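Local structure of nucleoporin NUP159 (Saccharomyces cerevisiae, 1XIP) at residues 25-30 against 66-71; 50-55 against 77-82; 60-65 against 109-114; 367-370 against 374-377. The protein is a component of the yeast nuclear pore complex whose N-terminal beta-propeller, described here, functions in mRNA export by tethering the helicase Dbp5 to the pore. All blocks are in the same frame, centred on the assembly; numbering follows the deposited sequence.

Interaction 1. Residues 25-30 against 66-71; sequences KQILPS and QLLRDH
Lys25 and His71 carry this contact between the end of strand 18-26 and helix 65-73. The lysine chain runs over one face of the imidazole. Its CD atom stands 4.1 Å from the centroid of the His71 ring, 23° off the normal, in a CH-pi contact displaced toward NE2. Beyond the ring, Lys25 NZ donates a hydrogen bond of 2.9 Å to His71 O. The C=O...N angle there is 175°, so the donor meets the carbonyl almost head-on. Ile27 touches the same ring elsewhere: its CG2 lies near the ring plane, at the edge, 4.0 Å from His71 CD2. The other branch of Ile27 reaches the helix one turn earlier, where Ile27 CD1 meets Leu68 CD1 at 4.1 Å. His71 can reach across because CG is anti to its backbone N (chi1 177°).

In the second shell, His71 ND1 is hydrogen-bonded to Thr77 O, which fixes the rotation of the ring. Lys25 NZ also bonds Ser74 O and forms a salt bridge with Asp75. Leu68 packs on Phe52 and Tyr367 as well. A methionine in place of Lys25 could still lie over the ring but would probably leave His71 O and Ser74 O without their NZ donor and the Asp75 carboxylate without its positive mate.

The lysine thus ties strand 18-26 to the C-terminal end of a short helix. A positive group beside the carbonyls of that end is probably favoured by the helix dipole, and the aliphatic part of the same side chain adds apolar cover.

Interaction 2. Residues 50-55 against 77-82; sequences SLFVAA and TPLTFK
Phe52 and Phe81 meet rim to rim. Phe52 CZ lies 4.1 Å from Phe81 CE1, and each of these atoms sits near the plane of the other ring. The two planes are steeply inclined, at about 65°, yet neither ring puts its edge over the other's face, so this is not a stack. Leu79 comes to the same corner of Phe52. Its CD1 approaches Phe52 CZ obliquely at 4.5 Å. The contact is purely apolar and loose, with the single atom CZ serving both partners.

The torsions explain the meeting point. Phe52 holds CG between its backbone N and carbonyl carbon (chi1 70°), and this sends the ring out from the strand toward the loop. Phe81 has CG anti to its carbonyl carbon (chi1 -58°), which brings CE1 to the Phe52 rim. Leu79 and Phe81 are two residues apart in an irregular segment. Leu79 points at the strand, and Phe81 reaches it with the end of its ring. Residues of this loop also touch a crystal neighbour, so its exact course may be affected by packing in the crystal.

Strand 51-56 begins at a G1 beta bulge, formed by Ser50 and Leu51 opposite strand 43-46. The segment 77-82 is the return from helix 65-73 to strand 83-86, the last strand of the same four-stranded sheet. Phe81 also lies on Val61 and Lys59 of strand 59-64. Leu79 reaches Ile27. The loop therefore packs on one side of this propeller blade, between helix 65-73 and strand 59-64.

Interaction 3. Residues 60-65 against 109-114; sequences AVVGEL and YSLDLE
Val62, which meets Leu111 and Leu113 across this contact, is set in place by backbone pairing: the N of the preceding Val61 is hydrogen-bonded to Ala54 O. The N of the following Gly63 bonds Phe52 O in the same way. Val62 itself pairs on its other side with Lys82 and Trp83. Its side chain points out of the sheet toward segment 109-114.

The contact between the segments is apolar. The two methyls of Val62 have separate partners. CG2, beside the backbone N, reaches Leu111 CD2 at 3.8 Å. CG1, anti to that N (chi1 176°), reaches Leu113 CD2 at 4.1 Å. The valine fork thus spans two leucine tips. Leu111 points at it directly from the strand. Leu113 comes from the turn after the strand, and its side chain bends back to the valine.

That turn has a polar support of its own. Asp112 OD1 accepts a weak bond from Glu114 N, 3.4 Å long with an N-H...O angle of 167°. Side-chain oxygen to the amide two residues on is an Asx turn, and it may help to hold the bend that carries Leu113.

Strands 59-64 and 107-112 are the third strands of two successive four-stranded sheets, consistent with neighbouring propeller blades packed face to face. Val53 on strand 51-56 continues the apolar layer to Val93 and Phe95 on strand 90-96. Leu51 also touches Leu113, and Leu111 is backed by Phe119 of strand 119-124.

Interaction 4. Residues 367-370 against 374-377; sequences YILN and SLQI
This is a beta hairpin in the last blade of the propeller, made by strands 365-370 and 374-381. The short strand segments run antiparallel, 159° apart in direction. Ile368 and Gln376 form the hydrogen-bonded pair: Ile368 N donates to Gln376 O at 2.9 Å, and Gln376 N to Ile368 O at 2.8 Å. Both bonds lie in the carbonyl plane and are nearly straight. Near the turn, Asn370 N bonds Ser374 O, though the position of that oxygen is less sure.

Tyr367, Leu369, Leu375 and Ile377 share one face of the sheet. Tyr367 and Ile377, a non-hydrogen-bonded pair, lie side by side and point the same way. Ile377 CG1 sits 3.8 Å from the centroid of the Tyr367 ring, 5° off the normal, in a CH-pi contact over the centre. Its CD1 continues along that face to Tyr367 CZ at 3.5 Å. This follows from CG1 of Ile377 standing beside its backbone N (chi1 -63°). Diagonally, Leu375 CD2 reaches Tyr367 CD2 at 3.7 Å. A serine in place of Tyr367 would probably open a gap over Ile377 and beside Leu375, and leave Asp343 without its hydroxyl partner.

Tyr367 also packs on Leu43 of strand 43-46. On the other face, Gln376 extends to bond Val324 O through NE2. Ile368 O has a second, weaker partner beside the Gln376 amide: Leu375 CA lies 3.3 Å from Ile368 O, in a CA-H...O contact.

In the fold
The four contacts lie where the last propeller blade meets the first ones in the chain. Interactions 1 and 4 share a sheet: Lys25 O and Leu375 N are 2.8 Å apart, probably hydrogen-bonded. Strand 18-26 thus completes the C-terminal blade from the N-terminal end of the chain, the ring closure common in beta-propellers. Interactions 1 and 2 have centres about 7 Å apart and meet in the loop after helix 65-73, where Thr77 lies beside His71. Interaction 2 lies within the blade of strands 43-46, 51-56, 59-64 and 83-86. Interaction 3, about 9 Å from it between centres, links that blade to the next. Leu65 CD2 packs on Tyr367 OH at 3.4 Å, joining interactions 3 and 4.

Interaction 1. Residues 25-30 against 66-71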
loop_
_atom_site.group_PDB
_atom_site.type_symbol
_atom_site.label_atom_id
_atom_site.label_comp_id
_atom_site.label_asym_id
_atom_site.label_seq_id
_atom_site.Cartn_x
_atom_site.Cartn_y
_atom_site.Cartn_z
ATOM N N LYS A 25 7.370 -12.234 -14.177
ATOM C CA LYS A 25 8.750 -12.717 -14.153
ATOM C C LYS A 25 9.433 -12.339 -12.840
ATOM O O LYS A 25 9.105 -11.299 -12.222
ATOM C CB LYS A 25 9.535 -12.167 -15.337
ATOM C CG LYS A 25 9.514 -13.108 -16.558
ATOM C CD LYS A 25 9.921 -12.422 -17.849
ATOM C CE LYS A 25 9.106 -12.933 -19.022
ATOM N NZ LYS A 25 9.819 -12.725 -20.312
ATOM N N GLN A 26 10.356 -13.196 -12.390
ATOM C CA GLN A 26 11.196 -12.850 -11.260
ATOM C C GLN A 26 12.217 -11.866 -11.753
ATOM O O GLN A 26 12.964 -12.164 -12.675
ATOM C CB GLN A 26 11.904 -14.061 -10.679
ATOM C CG GLN A 26 12.790 -13.668 -9.489
ATOM C CD GLN A 26 13.158 -14.832 -8.610
ATOM O OE1 GLN A 26 13.581 -15.866 -9.102
ATOM N NE2 GLN A 26 13.013 -14.664 -7.311
ATOM N N ILE A 27 12.225 -10.682 -11.165
ATOM C CA ILE A 27 13.154 -9.644 -11.564
ATOM C C ILE A 27 14.148 -9.332 -10.458
ATOM O O ILE A 27 15.141 -8.615 -10.696
ATOM C CB ILE A 27 12.415 -8.357 -12.003
ATOM C CG1 ILE A 27 11.633 -7.752 -10.833
ATOM C CG2 ILE A 27 11.535 -8.642 -13.258
ATOM C CD1 ILE A 27 11.452 -6.251 -10.926
ATOM N N LEU A 28 13.897 -9.867 -9.263
ATOM C CA LEU A 28 14.763 -9.613 -8.118
ATOM C C LEU A 28 14.819 -10.832 -7.217
ATOM O O LEU A 28 13.972 -11.689 -7.310
ATOM C CB LEU A 28 14.254 -8.397 -7.337
ATOM C CG LEU A 28 14.365 -7.026 -7.996
ATOM C CD1 LEU A 28 13.586 -5.994 -7.157
ATOM C CD2 LEU A 28 15.813 -6.651 -8.088
ATOM N N PRO A 29 15.793 -10.920 -6.323
ATOM C CA PRO A 29 15.846 -12.069 -5.412
ATOM C C PRO A 29 14.676 -12.082 -4.407
ATOM O O PRO A 29 14.114 -11.041 -4.056
ATOM C CB PRO A 29 17.197 -11.905 -4.703
ATOM C CG PRO A 29 17.518 -10.468 -4.814
ATOM C CD PRO A 29 16.894 -9.967 -6.092
ATOM N N SER A 30 14.324 -13.299 -3.984
ATOM C CA SER A 30 13.258 -13.572 -3.030
ATOM C C SER A 30 13.661 -13.238 -1.595
ATOM O O SER A 30 14.841 -13.213 -1.253
ATOM C CB SER A 30 12.876 -15.053 -3.123
ATOM O OG SER A 30 11.915 -15.412 -2.150
ATOM N N GLN A 66 10.357 1.369 -19.782
ATOM C CA GLN A 66 10.069 0.689 -21.054
ATOM C C GLN A 66 10.732 -0.686 -21.087
ATOM O O GLN A 66 10.181 -1.624 -21.640
ATOM C CB GLN A 66 10.524 1.519 -22.253
ATOM C CG GLN A 66 10.061 1.002 -23.616
ATOM C CD GLN A 66 8.540 0.955 -23.758
ATOM O OE1 GLN A 66 7.959 -0.116 -23.969
ATOM N NE2 GLN A 66 7.894 2.115 -23.640
ATOM N N LEU A 67 11.910 -0.784 -20.472
ATOM C CA LEU A 67 12.656 -2.027 -20.397
ATOM C C LEU A 67 11.914 -3.050 -19.562
ATOM O O LEU A 67 11.729 -4.187 -19.986
ATOM C CB LEU A 67 14.043 -1.787 -19.816
ATOM C CG LEU A 67 15.280 -2.262 -20.583
ATOM C CD1 LEU A 67 15.020 -3.603 -21.248
ATOM C CD2 LEU A 67 15.714 -1.227 -21.619
ATOM N N LEU A 68 11.465 -2.646 -18.388
ATOM C CA LEU A 68 10.753 -3.552 -17.509
ATOM C C LEU A 68 9.461 -4.039 -18.157
ATOM O O LEU A 68 9.150 -5.228 -18.128
ATOM C CB LEU A 68 10.475 -2.870 -16.179
ATOM C CG LEU A 68 9.686 -3.638 -15.134
ATOM C CD1 LEU A 68 10.442 -4.876 -14.704
ATOM C CD2 LEU A 68 9.361 -2.708 -13.940
ATOM N N ARG A 69 8.721 -3.118 -18.762
ATOM C CA ARG A 69 7.516 -3.493 -19.478
ATOM C C ARG A 69 7.830 -4.579 -20.506
ATOM O O ARG A 69 7.217 -5.637 -20.488
ATOM C CB ARG A 69 6.871 -2.279 -20.138
ATOM C CG ARG A 69 5.415 -2.491 -20.496
ATOM C CD ARG A 69 5.152 -2.395 -21.993
ATOM N NE ARG A 69 3.922 -3.069 -22.441
ATOM C CZ ARG A 69 2.772 -2.446 -22.726
ATOM N NH1 ARG A 69 2.670 -1.121 -22.581
ATOM N NH2 ARG A 69 1.719 -3.149 -23.146
ATOM N N ASP A 70 8.822 -4.324 -21.359
ATOM C CA ASP A 70 9.179 -5.206 -22.462
ATOM C C ASP A 70 9.717 -6.550 -21.989
ATOM O O ASP A 70 9.472 -7.586 -22.622
ATOM C CB ASP A 70 10.219 -4.529 -23.346
ATOM C CG ASP A 70 9.627 -3.450 -24.230
ATOM O OD1 ASP A 70 8.401 -3.217 -24.175
ATOM O OD2 ASP A 70 10.323 -2.764 -25.018
ATOM N N HIS A 71 10.470 -6.525 -20.893
ATOM C CA HIS A 71 10.990 -7.746 -20.285
ATOM C C HIS A 71 9.846 -8.661 -19.824
ATOM O O HIS A 71 9.871 -9.871 -20.038
ATOM C CB HIS A 71 11.925 -7.415 -19.113
ATOM C CG HIS A 71 12.440 -8.622 -18.396
ATOM N ND1 HIS A 71 13.294 -9.538 -18.986
ATOM C CD2 HIS A 71 12.214 -9.077 -17.139
ATOM C CE1 HIS A 71 13.570 -10.499 -18.122
ATOM N NE2 HIS A 71 12.926 -10.243 -16.994
#

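Interaction 2. Residues 50-55 against 77-82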
loop_
_atom_site.group_PDB
_atom_site.type_symbol
_atom_site.label_atom_id
_atom_site.label_comp_id
_atom_site.label_asym_id
_atom_site.label_seq_id
_atom_site.Cartn_x
_atom_site.Cartn_y
_atom_site.Cartn_z
ATOM N N SER A 50 10.024 8.069 -16.830
ATOM C CA SER A 50 10.007 6.704 -17.359
ATOM C C SER A 50 10.997 5.783 -16.615
ATOM O O SER A 50 11.856 5.153 -17.236
ATOM C CB SER A 50 10.275 6.696 -18.869
ATOM O OG SER A 50 9.526 5.672 -19.509
ATOM N N LEU A 51 10.886 5.721 -15.289
ATOM C CA LEU A 51 11.785 4.906 -14.474
ATOM C C LEU A 51 11.003 4.126 -13.427
ATOM O O LEU A 51 9.849 4.436 -13.172
ATOM C CB LEU A 51 12.843 5.788 -13.777
ATOM C CG LEU A 51 13.829 6.634 -14.571
ATOM C CD1 LEU A 51 14.685 7.386 -13.630
ATOM C CD2 LEU A 51 14.717 5.817 -15.522
ATOM N N PHE A 52 11.642 3.110 -12.833
ATOM C CA PHE A 52 11.127 2.413 -11.641
ATOM C C PHE A 52 12.243 2.179 -10.635
ATOM O O PHE A 52 13.415 2.018 -11.019
ATOM C CB PHE A 52 10.493 1.069 -12.000
ATOM C CG PHE A 52 11.495 0.019 -12.443
ATOM C CD1 PHE A 52 11.986 -0.938 -11.530
ATOM C CD2 PHE A 52 11.959 -0.002 -13.749
ATOM C CE1 PHE A 52 12.930 -1.883 -11.923
ATOM C CE2 PHE A 52 12.886 -0.944 -14.147
ATOM C CZ PHE A 52 13.377 -1.893 -13.226
ATOM N N VAL A 53 11.877 2.209 -9.356
ATOM C CA VAL A 53 12.666 1.618 -8.291
ATOM C C VAL A 53 11.915 0.438 -7.734
ATOM O O VAL A 53 10.672 0.452 -7.626
ATOM C CB VAL A 53 12.818 2.521 -7.041
ATOM C CG1 VAL A 53 14.235 2.767 -6.734
ATOM C CG2 VAL A 53 12.010 3.764 -7.146
ATOM N N ALA A 54 12.677 -0.539 -7.276
ATOM C CA ALA A 54 12.138 -1.741 -6.674
ATOM C C ALA A 54 13.193 -2.276 -5.747
ATOM O O ALA A 54 14.380 -2.071 -5.977
ATOM C CB ALA A 54 11.806 -2.756 -7.743
ATOM N N ALA A 55 12.750 -2.927 -4.676
ATOM C CA ALA A 55 13.632 -3.616 -3.772
ATOM C C ALA A 55 13.013 -4.946 -3.308
ATOM O O ALA A 55 11.877 -4.984 -2.843
ATOM C CB ALA A 55 13.936 -2.726 -2.585
ATOM N N THR A 77 13.776 -9.531 -24.377
ATOM C CA THR A 77 14.586 -8.434 -23.849
ATOM C C THR A 77 14.962 -8.641 -22.374
ATOM O O THR A 77 14.083 -8.683 -21.502
ATOM C CB THR A 77 13.885 -7.054 -24.067
ATOM O OG1 THR A 77 13.695 -6.388 -22.804
ATOM C CG2 THR A 77 12.469 -7.242 -24.610
ATOM N N PRO A 78 16.269 -8.758 -22.100
ATOM C CA PRO A 78 16.757 -9.023 -20.742
ATOM C C PRO A 78 16.567 -7.799 -19.857
ATOM O O PRO A 78 16.445 -6.685 -20.381
ATOM C CB PRO A 78 18.248 -9.300 -20.955
ATOM C CG PRO A 78 18.398 -9.516 -22.414
ATOM C CD PRO A 78 17.382 -8.624 -23.055
ATOM N N LEU A 79 16.504 -8.001 -18.544
ATOM C CA LEU A 79 16.399 -6.881 -17.619
ATOM C C LEU A 79 17.771 -6.453 -17.156
ATOM O O LEU A 79 18.467 -7.196 -16.444
ATOM C CB LEU A 79 15.523 -7.222 -16.418
ATOM C CG LEU A 79 14.497 -6.171 -15.924
ATOM C CD1 LEU A 79 14.527 -6.057 -14.406
ATOM C CD2 LEU A 79 14.661 -4.802 -16.554
ATOM N N THR A 80 18.162 -5.260 -17.592
ATOM C CA THR A 80 19.328 -4.565 -17.065
ATOM C C THR A 80 18.850 -3.385 -16.195
ATOM O O THR A 80 17.684 -3.034 -16.245
ATOM C CB THR A 80 20.158 -4.048 -18.222
ATOM O OG1 THR A 80 19.317 -3.261 -19.075
ATOM C CG2 THR A 80 20.616 -5.192 -19.119
ATOM N N PHE A 81 19.760 -2.777 -15.427
ATOM C CA PHE A 81 19.431 -1.693 -14.480
ATOM C C PHE A 81 20.332 -0.482 -14.687
ATOM O O PHE A 81 21.366 -0.591 -15.336
ATOM C CB PHE A 81 19.586 -2.193 -13.054
ATOM C CG PHE A 81 18.735 -3.379 -12.736
ATOM C CD1 PHE A 81 17.334 -3.256 -12.638
ATOM C CD2 PHE A 81 19.311 -4.637 -12.546
ATOM C CE1 PHE A 81 16.544 -4.352 -12.332
ATOM C CE2 PHE A 81 18.506 -5.762 -12.251
ATOM C CZ PHE A 81 17.136 -5.612 -12.137
ATOM N N LYS A 82 19.948 0.670 -14.147
ATOM C CA LYS A 82 20.787 1.859 -14.214
ATOM C C LYS A 82 21.679 1.919 -12.991
ATOM O O LYS A 82 22.809 2.402 -13.060
ATOM C CB LYS A 82 19.957 3.149 -14.274
ATOM C CG LYS A 82 18.928 3.247 -15.398
ATOM C CD LYS A 82 19.522 2.874 -16.771
ATOM C CE LYS A 82 19.813 4.135 -17.602
ATOM N NZ LYS A 82 20.838 3.921 -18.656
#

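Interaction 3. Residues 60-65 against 109-114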
loop_
_atom_site.group_PDB
_atom_site.type_symbol
_atom_site.label_atom_id
_atom_site.label_comp_id
_atom_site.label_asym_id
_atom_site.label_seq_id
_atom_site.Cartn_x
_atom_site.Cartn_y
_atom_site.Cartn_z
ATOM N N ALA A 60 18.196 -3.546 -3.928
ATOM C CA ALA A 60 17.432 -2.407 -4.449
ATOM C C ALA A 60 17.905 -2.010 -5.856
ATOM O O ALA A 60 19.095 -2.033 -6.138
ATOM C CB ALA A 60 17.555 -1.231 -3.503
ATOM N N VAL A 61 16.983 -1.630 -6.732
ATOM C CA VAL A 61 17.374 -1.199 -8.094
ATOM C C VAL A 61 16.585 -0.002 -8.621
ATOM O O VAL A 61 15.396 0.116 -8.375
ATOM C CB VAL A 61 17.255 -2.370 -9.177
ATOM C CG1 VAL A 61 18.169 -3.518 -8.856
ATOM C CG2 VAL A 61 15.818 -2.860 -9.324
ATOM N N VAL A 62 17.251 0.862 -9.374
ATOM C CA VAL A 62 16.572 1.811 -10.257
ATOM C C VAL A 62 16.790 1.352 -11.717
ATOM O O VAL A 62 17.889 0.972 -12.072
ATOM C CB VAL A 62 17.137 3.219 -10.035
ATOM C CG1 VAL A 62 16.545 4.213 -10.987
ATOM C CG2 VAL A 62 16.851 3.647 -8.638
ATOM N N GLY A 63 15.746 1.386 -12.545
ATOM C CA GLY A 63 15.838 0.924 -13.953
ATOM C C GLY A 63 14.887 1.627 -14.941
ATOM O O GLY A 63 13.992 2.356 -14.540
ATOM N N GLU A 64 15.092 1.410 -16.234
ATOM C CA GLU A 64 14.230 1.988 -17.265
ATOM C C GLU A 64 12.853 1.296 -17.316
ATOM O O GLU A 64 12.767 0.061 -17.335
ATOM C CB GLU A 64 14.904 1.873 -18.626
ATOM C CG GLU A 64 15.557 3.159 -19.129
ATOM C CD GLU A 64 14.549 4.290 -19.423
ATOM O OE1 GLU A 64 13.328 4.007 -19.721
ATOM O OE2 GLU A 64 14.980 5.478 -19.356
ATOM N N LEU A 65 11.781 2.085 -17.343
ATOM C CA LEU A 65 10.422 1.552 -17.337
ATOM C C LEU A 65 10.052 0.799 -18.618
ATOM O O LEU A 65 9.475 -0.292 -18.553
ATOM C CB LEU A 65 9.423 2.676 -17.101
ATOM C CG LEU A 65 8.155 2.534 -16.248
ATOM C CD1 LEU A 65 7.090 3.480 -16.800
ATOM C CD2 LEU A 65 7.621 1.121 -16.133
ATOM N N TYR A 109 17.405 7.074 3.064
ATOM C CA TYR A 109 18.519 7.322 2.133
ATOM C C TYR A 109 18.048 7.997 0.876
ATOM O O TYR A 109 16.901 7.815 0.463
ATOM C CB TYR A 109 19.234 6.017 1.741
ATOM C CG TYR A 109 19.751 5.243 2.906
ATOM C CD1 TYR A 109 20.924 5.632 3.557
ATOM C CD2 TYR A 109 19.062 4.126 3.385
ATOM C CE1 TYR A 109 21.402 4.932 4.654
ATOM C CE2 TYR A 109 19.537 3.411 4.483
ATOM C CZ TYR A 109 20.706 3.827 5.108
ATOM O OH TYR A 109 21.181 3.140 6.187
ATOM N N SER A 110 18.960 8.743 0.254
ATOM C CA SER A 110 18.702 9.466 -0.988
ATOM C C SER A 110 19.671 9.062 -2.086
ATOM O O SER A 110 20.891 9.065 -1.876
ATOM C CB SER A 110 18.888 10.950 -0.749
ATOM O OG SER A 110 17.718 11.650 -1.091
ATOM N N LEU A 111 19.145 8.745 -3.262
ATOM C CA LEU A 111 19.992 8.582 -4.440
ATOM C C LEU A 111 19.724 9.700 -5.444
ATOM O O LEU A 111 18.586 9.975 -5.793
ATOM C CB LEU A 111 19.786 7.210 -5.081
ATOM C CG LEU A 111 20.292 7.023 -6.509
ATOM C CD1 LEU A 111 21.780 6.740 -6.510
ATOM C CD2 LEU A 111 19.527 5.907 -7.179
ATOM N N ASP A 112 20.780 10.346 -5.891
ATOM C CA ASP A 112 20.663 11.466 -6.790
ATOM C C ASP A 112 20.539 10.914 -8.195
ATOM O O ASP A 112 21.399 10.180 -8.639
ATOM C CB ASP A 112 21.912 12.323 -6.648
ATOM C CG ASP A 112 21.770 13.698 -7.267
ATOM O OD1 ASP A 112 20.830 13.936 -8.081
ATOM O OD2 ASP A 112 22.581 14.611 -6.997
ATOM N N LEU A 113 19.463 11.251 -8.895
ATOM C CA LEU A 113 19.163 10.576 -10.159
ATOM C C LEU A 113 19.992 11.114 -11.293
ATOM O O LEU A 113 20.033 10.518 -12.367
ATOM C CB LEU A 113 17.676 10.659 -10.514
ATOM C CG LEU A 113 16.725 9.710 -9.782
ATOM C CD1 LEU A 113 15.319 10.243 -9.878
ATOM C CD2 LEU A 113 16.794 8.297 -10.341
ATOM N N GLU A 114 20.653 12.243 -11.056
ATOM C CA GLU A 114 21.524 12.834 -12.060
ATOM C C GLU A 114 23.020 12.614 -11.785
ATOM O O GLU A 114 23.853 12.806 -12.676
ATOM C CB GLU A 114 21.191 14.314 -12.256
ATOM C CG GLU A 114 20.210 14.551 -13.404
ATOM C CD GLU A 114 19.480 15.883 -13.307
ATOM O OE1 GLU A 114 20.148 16.953 -13.292
ATOM O OE2 GLU A 114 18.231 15.866 -13.258
#

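Interaction 4. Residues 367-370 against 374-377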
loop_
_atom_site.group_PDB
_atom_site.type_symbol
_atom_site.label_atom_id
_atom_site.label_comp_id
_atom_site.label_asym_id
_atom_site.label_seq_id
_atom_site.Cartn_x
_atom_site.Cartn_y
_atom_site.Cartn_z
ATOM N N TYR A 367 1.495 -2.507 -11.824
ATOM C CA TYR A 367 2.638 -3.384 -11.562
ATOM C C TYR A 367 2.575 -3.807 -10.114
ATOM O O TYR A 367 2.397 -2.937 -9.211
ATOM C CB TYR A 367 3.944 -2.634 -11.769
ATOM C CG TYR A 367 4.308 -2.313 -13.195
ATOM C CD1 TYR A 367 3.347 -1.879 -14.125
ATOM C CD2 TYR A 367 5.632 -2.402 -13.618
ATOM C CE1 TYR A 367 3.708 -1.561 -15.423
ATOM C CE2 TYR A 367 5.995 -2.073 -14.908
ATOM C CZ TYR A 367 5.038 -1.658 -15.806
ATOM O OH TYR A 367 5.429 -1.347 -17.094
ATOM N N ILE A 368 2.711 -5.117 -9.878
ATOM C CA ILE A 368 2.660 -5.686 -8.524
ATOM C C ILE A 368 3.903 -6.543 -8.261
ATOM O O ILE A 368 4.226 -7.430 -9.070
ATOM C CB ILE A 368 1.364 -6.538 -8.328
ATOM C CG1 ILE A 368 0.100 -5.717 -8.690
ATOM C CG2 ILE A 368 1.290 -7.111 -6.917
ATOM C CD1 ILE A 368 -1.216 -6.461 -8.561
ATOM N N LEU A 369 4.593 -6.266 -7.141
ATOM C CA LEU A 369 5.824 -6.967 -6.736
ATOM C C LEU A 369 5.603 -7.924 -5.544
ATOM O O LEU A 369 5.080 -7.519 -4.496
ATOM C CB LEU A 369 6.916 -5.955 -6.368
ATOM C CG LEU A 369 8.316 -6.172 -6.960
ATOM C CD1 LEU A 369 9.380 -5.511 -6.098
ATOM C CD2 LEU A 369 8.625 -7.648 -7.144
ATOM N N ASN A 370 6.050 -9.174 -5.725
ATOM C CA ASN A 370 5.960 -10.308 -4.764
ATOM C C ASN A 370 6.843 -10.223 -3.555
ATOM O O ASN A 370 7.882 -9.581 -3.595
ATOM C CB ASN A 370 6.379 -11.612 -5.450
ATOM C CG ASN A 370 5.210 -12.399 -5.945
ATOM O OD1 ASN A 370 5.366 -13.505 -6.463
ATOM N ND2 ASN A 370 4.013 -11.837 -5.790
ATOM N N SER A 374 9.138 -11.442 -7.715
ATOM C CA SER A 374 8.414 -11.583 -8.959
ATOM C C SER A 374 7.560 -10.354 -9.185
ATOM O O SER A 374 7.009 -9.794 -8.234
ATOM C CB SER A 374 7.555 -12.833 -8.928
ATOM O OG SER A 374 7.135 -13.165 -10.239
ATOM N N LEU A 375 7.471 -9.922 -10.440
ATOM C CA LEU A 375 6.673 -8.765 -10.796
ATOM C C LEU A 375 5.624 -9.157 -11.802
ATOM O O LEU A 375 5.908 -9.829 -12.788
ATOM C CB LEU A 375 7.542 -7.619 -11.355
ATOM C CG LEU A 375 6.794 -6.269 -11.513
ATOM C CD1 LEU A 375 7.547 -5.166 -10.901
ATOM C CD2 LEU A 375 6.473 -5.934 -12.935
ATOM N N GLN A 376 4.412 -8.693 -11.557
ATOM C CA GLN A 376 3.270 -8.970 -12.397
ATOM C C GLN A 376 2.752 -7.651 -13.006
ATOM O O GLN A 376 2.669 -6.624 -12.303
ATOM C CB GLN A 376 2.207 -9.599 -11.534
ATOM C CG GLN A 376 0.964 -9.972 -12.240
ATOM C CD GLN A 376 -0.125 -10.478 -11.289
ATOM O OE1 GLN A 376 0.055 -10.481 -10.047
ATOM N NE2 GLN A 376 -1.259 -10.904 -11.863
ATOM N N ILE A 377 2.431 -7.666 -14.301
ATOM C CA ILE A 377 1.758 -6.523 -14.918
ATOM C C ILE A 377 0.336 -6.897 -15.292
ATOM O O ILE A 377 0.102 -7.901 -15.974
ATOM C CB ILE A 377 2.498 -5.987 -16.171
ATOM C CG1 ILE A 377 3.893 -5.466 -15.817
ATOM C CG2 ILE A 377 1.669 -4.874 -16.842
ATOM C CD1 ILE A 377 4.655 -4.922 -17.014
#